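Local structure of abietadiene synthase, chloroplastic (Abies grandis, 3S9V) at residues Arg435-Trp447 with Ile458-Phe471. The protein is a plant terpene synthase of largely alpha-helical build, with a terpene synthase N-terminal domain and a terpene synthase metal-binding domain. Numbering follows the deposited sequence.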
loop_
_atom_site.group_PDB
_atom_site.type_symbol
_atom_site.label_atom_id
_atom_site.label_comp_id
_atom_site.label_asym_id
_atom_site.label_seq_id
_atom_site.Cartn_x
_atom_site.Cartn_y
_atom_site.Cartn_z
ATOM N N ARG A 435 -10.823 -4.365 2.162
ATOM C CA ARG A 435 -11.823 -4.160 3.201
ATOM C C ARG A 435 -11.234 -3.316 4.304
ATOM O O ARG A 435 -11.891 -2.412 4.819
ATOM C CB ARG A 435 -12.317 -5.486 3.793
ATOM C CG ARG A 435 -13.567 -5.323 4.660
ATOM C CD ARG A 435 -14.097 -6.658 5.141
ATOM N NE ARG A 435 -15.525 -6.620 5.452
ATOM C CZ ARG A 435 -16.058 -5.885 6.419
ATOM N NH1 ARG A 435 -17.365 -5.914 6.631
ATOM N NH2 ARG A 435 -15.282 -5.121 7.176
ATOM N N SER A 436 -9.989 -3.608 4.657
ATOM C CA SER A 436 -9.314 -2.871 5.719
ATOM C C SER A 436 -9.244 -1.379 5.389
ATOM O O SER A 436 -9.664 -0.531 6.180
ATOM C CB SER A 436 -7.901 -3.423 5.924
ATOM O OG SER A 436 -7.261 -2.823 7.035
ATOM N N TYR A 437 -8.730 -1.060 4.209
ATOM C CA TYR A 437 -8.598 0.332 3.830
ATOM C C TYR A 437 -9.946 1.035 3.672
ATOM O O TYR A 437 -10.079 2.216 3.996
ATOM C CB TYR A 437 -7.769 0.466 2.551
ATOM C CG TYR A 437 -7.179 1.846 2.396
ATOM C CD1 TYR A 437 -6.446 2.427 3.434
ATOM C CD2 TYR A 437 -7.365 2.583 1.230
ATOM C CE1 TYR A 437 -5.919 3.706 3.309
ATOM C CE2 TYR A 437 -6.837 3.870 1.100
ATOM C CZ TYR A 437 -6.120 4.418 2.141
ATOM O OH TYR A 437 -5.610 5.686 2.023
ATOM N N ILE A 438 -10.943 0.309 3.178
ATOM C CA ILE A 438 -12.273 0.875 3.012
ATOM C C ILE A 438 -12.764 1.418 4.358
ATOM O O ILE A 438 -13.478 2.419 4.412
ATOM C CB ILE A 438 -13.260 -0.194 2.467
ATOM C CG1 ILE A 438 -12.992 -0.404 0.979
ATOM C CG2 ILE A 438 -14.715 0.217 2.726
ATOM C CD1 ILE A 438 -13.934 -1.368 0.311
ATOM N N GLU A 439 -12.359 0.773 5.446
ATOM C CA GLU A 439 -12.776 1.217 6.772
ATOM C C GLU A 439 -11.860 2.262 7.408
ATOM O O GLU A 439 -12.303 3.029 8.261
ATOM C CB GLU A 439 -12.918 0.019 7.710
ATOM C CG GLU A 439 -14.000 -0.946 7.262
ATOM C CD GLU A 439 -14.151 -2.139 8.182
ATOM O OE1 GLU A 439 -13.130 -2.809 8.456
ATOM O OE2 GLU A 439 -15.293 -2.408 8.623
ATOM N N ASN A 440 -10.597 2.299 6.989
ATOM C CA ASN A 440 -9.639 3.255 7.537
ATOM C C ASN A 440 -9.462 4.506 6.682
ATOM O O ASN A 440 -8.925 5.512 7.149
ATOM C CB ASN A 440 -8.271 2.589 7.728
ATOM C CG ASN A 440 -8.288 1.498 8.789
ATOM O OD1 ASN A 440 -8.664 1.736 9.931
ATOM N ND2 ASN A 440 -7.877 0.294 8.410
ATOM N N TYR A 441 -9.915 4.451 5.435
ATOM C CA TYR A 441 -9.774 5.582 4.523
ATOM C C TYR A 441 -10.613 6.804 4.904
ATOM O O TYR A 441 -11.834 6.707 5.073
ATOM C CB TYR A 441 -10.124 5.146 3.101
ATOM C CG TYR A 441 -10.067 6.257 2.085
ATOM C CD1 TYR A 441 -8.869 6.908 1.800
ATOM C CD2 TYR A 441 -11.216 6.667 1.408
ATOM C CE1 TYR A 441 -8.815 7.940 0.862
ATOM C CE2 TYR A 441 -11.173 7.700 0.471
ATOM C CZ TYR A 441 -9.969 8.328 0.204
ATOM O OH TYR A 441 -9.920 9.331 -0.737
ATOM N N GLY A 442 -9.946 7.952 5.026
ATOM C CA GLY A 442 -10.622 9.196 5.371
ATOM C C GLY A 442 -10.854 10.020 4.117
ATOM O O GLY A 442 -9.919 10.645 3.610
ATOM N N PRO A 443 -12.099 10.060 3.603
ATOM C CA PRO A 443 -12.474 10.801 2.391
ATOM C C PRO A 443 -12.363 12.318 2.511
ATOM O O PRO A 443 -12.296 13.029 1.507
ATOM C CB PRO A 443 -13.908 10.341 2.143
ATOM C CG PRO A 443 -14.433 10.206 3.532
ATOM C CD PRO A 443 -13.294 9.493 4.255
ATOM N N ASP A 444 -12.339 12.810 3.740
ATOM C CA ASP A 444 -12.234 14.240 3.952
ATOM C C ASP A 444 -11.057 14.617 4.845
ATOM O O ASP A 444 -11.119 15.578 5.593
ATOM C CB ASP A 444 -13.554 14.777 4.523
ATOM C CG ASP A 444 -14.074 13.938 5.663
ATOM O OD1 ASP A 444 -15.279 14.045 5.976
ATOM O OD2 ASP A 444 -13.274 13.174 6.248
ATOM N N ASP A 445 -9.982 13.844 4.767
ATOM C CA ASP A 445 -8.794 14.150 5.548
ATOM C C ASP A 445 -8.139 15.383 4.936
ATOM O O ASP A 445 -8.253 15.624 3.736
ATOM C CB ASP A 445 -7.779 12.997 5.508
ATOM C CG ASP A 445 -8.199 11.799 6.350
ATOM O OD1 ASP A 445 -8.788 11.991 7.437
ATOM O OD2 ASP A 445 -7.914 10.658 5.928
ATOM N N VAL A 446 -7.475 16.169 5.771
ATOM C CA VAL A 446 -6.762 17.344 5.307
ATOM C C VAL A 446 -5.291 17.016 5.500
ATOM O O VAL A 446 -4.959 15.954 6.025
ATOM C CB VAL A 446 -7.120 18.605 6.114
ATOM C CG1 VAL A 446 -8.469 19.130 5.670
ATOM C CG2 VAL A 446 -7.117 18.291 7.603
ATOM N N TRP A 447 -4.412 17.914 5.075
ATOM C CA TRP A 447 -2.982 17.672 5.196
ATOM C C TRP A 447 -2.330 18.864 5.867
ATOM O O TRP A 447 -2.840 19.980 5.788
ATOM C CB TRP A 447 -2.368 17.432 3.809
ATOM C CG TRP A 447 -3.062 16.332 3.036
ATOM C CD1 TRP A 447 -4.330 16.362 2.519
ATOM C CD2 TRP A 447 -2.550 15.019 2.763
ATOM N NE1 TRP A 447 -4.638 15.149 1.951
ATOM C CE2 TRP A 447 -3.565 14.306 2.086
ATOM C CE3 TRP A 447 -1.332 14.376 3.029
ATOM C CZ2 TRP A 447 -3.403 12.977 1.669
ATOM C CZ3 TRP A 447 -1.169 13.055 2.618
ATOM C CH2 TRP A 447 -2.204 12.370 1.942
ATOM N N ILE A 458 -6.824 12.979 -3.837
ATOM C CA ILE A 458 -6.308 11.907 -2.991
ATOM C C ILE A 458 -7.361 11.604 -1.920
ATOM O O ILE A 458 -7.650 10.440 -1.632
ATOM C CB ILE A 458 -4.992 12.288 -2.295
ATOM C CG1 ILE A 458 -3.941 12.686 -3.337
ATOM C CG2 ILE A 458 -4.492 11.104 -1.475
ATOM C CD1 ILE A 458 -2.634 13.173 -2.743
ATOM N N SER A 459 -7.917 12.666 -1.341
ATOM C CA SER A 459 -8.959 12.573 -0.315
ATOM C C SER A 459 -10.243 12.985 -1.021
ATOM O O SER A 459 -10.451 14.163 -1.323
ATOM C CB SER A 459 -8.668 13.531 0.847
ATOM O OG SER A 459 -7.448 13.204 1.494
ATOM N N ASN A 460 -11.104 12.010 -1.279
ATOM C CA ASN A 460 -12.332 12.266 -2.012
ATOM C C ASN A 460 -13.414 11.251 -1.656
ATOM O O ASN A 460 -13.147 10.057 -1.548
ATOM C CB ASN A 460 -12.015 12.200 -3.512
ATOM C CG ASN A 460 -13.192 12.569 -4.381
ATOM O OD1 ASN A 460 -14.224 11.903 -4.367
ATOM N ND2 ASN A 460 -13.041 13.641 -5.155
ATOM N N GLU A 461 -14.637 11.741 -1.487
ATOM C CA GLU A 461 -15.784 10.902 -1.158
ATOM C C GLU A 461 -16.111 9.902 -2.272
ATOM O O GLU A 461 -16.635 8.821 -2.010
ATOM C CB GLU A 461 -17.011 11.781 -0.909
ATOM C CG GLU A 461 -16.907 12.699 0.297
ATOM C CD GLU A 461 -17.279 12.008 1.592
ATOM O OE1 GLU A 461 -17.275 12.681 2.645
ATOM O OE2 GLU A 461 -17.579 10.793 1.556
ATOM N N LYS A 462 -15.805 10.265 -3.511
ATOM C CA LYS A 462 -16.100 9.400 -4.646
ATOM C C LYS A 462 -15.308 8.095 -4.702
ATOM O O LYS A 462 -15.840 7.072 -5.130
ATOM C CB LYS A 462 -15.940 10.187 -5.949
ATOM C CG LYS A 462 -16.971 11.290 -6.071
ATOM C CD LYS A 462 -16.875 12.053 -7.376
ATOM C CE LYS A 462 -17.999 13.083 -7.458
ATOM N NZ LYS A 462 -17.870 13.978 -8.642
ATOM N N TYR A 463 -14.046 8.118 -4.278
ATOM C CA TYR A 463 -13.248 6.901 -4.279
ATOM C C TYR A 463 -13.895 5.916 -3.306
ATOM O O TYR A 463 -14.121 4.757 -3.639
ATOM C CB TYR A 463 -11.811 7.163 -3.804
ATOM C CG TYR A 463 -10.935 7.985 -4.724
ATOM C CD1 TYR A 463 -10.991 7.825 -6.106
ATOM C CD2 TYR A 463 -9.995 8.873 -4.202
ATOM C CE1 TYR A 463 -10.130 8.525 -6.949
ATOM C CE2 TYR A 463 -9.125 9.578 -5.032
ATOM C CZ TYR A 463 -9.198 9.401 -6.407
ATOM O OH TYR A 463 -8.347 10.098 -7.238
ATOM N N LEU A 464 -14.182 6.397 -2.100
ATOM C CA LEU A 464 -14.772 5.575 -1.053
ATOM C C LEU A 464 -16.171 5.081 -1.401
ATOM O O LEU A 464 -16.526 3.937 -1.109
ATOM C CB LEU A 464 -14.822 6.352 0.267
ATOM C CG LEU A 464 -15.302 5.519 1.458
ATOM C CD1 LEU A 464 -14.453 4.250 1.576
ATOM C CD2 LEU A 464 -15.224 6.336 2.728
ATOM N N GLU A 465 -16.968 5.944 -2.017
ATOM C CA GLU A 465 -18.316 5.567 -2.402
ATOM C C GLU A 465 -18.233 4.409 -3.390
ATOM O O GLU A 465 -18.957 3.421 -3.266
ATOM C CB GLU A 465 -19.029 6.755 -3.049
ATOM C CG GLU A 465 -20.466 6.477 -3.449
ATOM C CD GLU A 465 -21.153 7.696 -4.037
ATOM O OE1 GLU A 465 -22.361 7.600 -4.347
ATOM O OE2 GLU A 465 -20.488 8.746 -4.188
ATOM N N LEU A 466 -17.339 4.528 -4.366
ATOM C CA LEU A 466 -17.185 3.479 -5.363
ATOM C C LEU A 466 -16.623 2.195 -4.755
ATOM O O LEU A 466 -17.054 1.102 -5.110
ATOM C CB LEU A 466 -16.271 3.948 -6.490
ATOM C CG LEU A 466 -15.989 2.908 -7.564
ATOM C CD1 LEU A 466 -17.304 2.465 -8.210
ATOM C CD2 LEU A 466 -15.045 3.500 -8.599
ATOM N N ALA A 467 -15.667 2.337 -3.838
ATOM C CA ALA A 467 -15.046 1.189 -3.179
ATOM C C ALA A 467 -16.070 0.347 -2.411
ATOM O O ALA A 467 -15.985 -0.884 -2.384
ATOM C CB ALA A 467 -13.953 1.664 -2.226
ATOM N N LYS A 468 -17.030 1.012 -1.774
ATOM C CA LYS A 468 -18.047 0.304 -1.014
ATOM C C LYS A 468 -19.057 -0.372 -1.942
ATOM O O LYS A 468 -19.368 -1.557 -1.783
ATOM C CB LYS A 468 -18.753 1.265 -0.052
ATOM C CG LYS A 468 -17.854 1.784 1.062
ATOM C CD LYS A 468 -18.620 2.659 2.049
ATOM C CE LYS A 468 -17.743 3.054 3.225
ATOM N NZ LYS A 468 -18.444 3.990 4.150
ATOM N N LEU A 469 -19.558 0.376 -2.916
ATOM C CA LEU A 469 -20.520 -0.175 -3.860
ATOM C C LEU A 469 -19.925 -1.358 -4.623
ATOM O O LEU A 469 -20.589 -2.372 -4.835
ATOM C CB LEU A 469 -20.967 0.904 -4.857
ATOM C CG LEU A 469 -21.932 1.984 -4.348
ATOM C CD1 LEU A 469 -22.069 3.098 -5.373
ATOM C CD2 LEU A 469 -23.289 1.354 -4.064
ATOM N N ASP A 470 -18.668 -1.229 -5.028
ATOM C CA ASP A 470 -18.014 -2.281 -5.796
ATOM C C ASP A 470 -17.717 -3.499 -4.934
ATOM O O ASP A 470 -17.880 -4.636 -5.385
ATOM C CB ASP A 470 -16.721 -1.752 -6.434
ATOM C CG ASP A 470 -16.159 -2.693 -7.505
ATOM O OD1 ASP A 470 -16.909 -3.061 -8.438
ATOM O OD2 ASP A 470 -14.964 -3.058 -7.420
ATOM N N PHE A 471 -17.292 -3.262 -3.695
ATOM C CA PHE A 471 -16.979 -4.359 -2.791
ATOM C C PHE A 471 -18.207 -5.200 -2.470
ATOM O O PHE A 471 -18.128 -6.431 -2.439
ATOM C CB PHE A 471 -16.369 -3.833 -1.496
ATOM C CG PHE A 471 -15.930 -4.913 -0.550
ATOM C CD1 PHE A 471 -16.844 -5.527 0.300
ATOM C CD2 PHE A 471 -14.597 -5.325 -0.515
ATOM C CE1 PHE A 471 -16.437 -6.533 1.175
ATOM C CE2 PHE A 471 -14.177 -6.331 0.353
ATOM C CZ PHE A 471 -15.101 -6.936 1.202
HETATM O O HOH W 1 -7.455 10.809 2.475
#
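The phenol of Tyr441 and the backbone of residues 458-460 form the strongest polar link of a helix pair in this largely alpha-helical terpene synthase. Helix 430-440 and the start of helix 461-491 run roughly antiparallel (139° between the short segments), joined by a connection that includes a short two-stranded hairpin. Tyr441 OH gives its proton to Ile458 O at 2.7 Å, the donor oxygen lying somewhat tilted from that carbonyl's plane. In turn Asn460 N donates to Tyr441 OH at 3.0 Å along a fairly straight N-H (159°). Two bonds thus grip the buried hydroxyl just ahead of the second helix, and the same oxygen lies at the edge of the Tyr463 ring, whose own hydroxyl bonds to Tyr457 O. The Tyr441 ring reaches across because chi1 (178°) sets CG opposite the backbone N; Leu464 CB lies at its edge, while Pro443 N lies over one face, offset toward the rim.

Farther along the connecting chain, a water bridges Gly442 O and Ser459 OG, donating to the former. Trp447 NE1 adds a weak, bent bond to Ser459 OG at 3.4 Å, and the Trp447 and Ile458 side chains cross at about a right angle, CZ2 against CG2. Pro443 packs against the first turn of the second helix: its CD meets Leu464 CD2, and its CB and CG lie against the carboxylate of Glu461, whose chain bends at its second torsion.

Between the helices, Ile438 is a knob in a hole formed by Leu464, Ala467, Lys468 and Phe471. Its CG2 rests on the aliphatic part of Lys468 and its CG1 on Ala467 CB. At the far end the extended Arg435 chain crosses Phe471; Val784, near the C-terminus, touches both side chains, and Arg435 CB comes to 4.0 Å from Phe471 CE2.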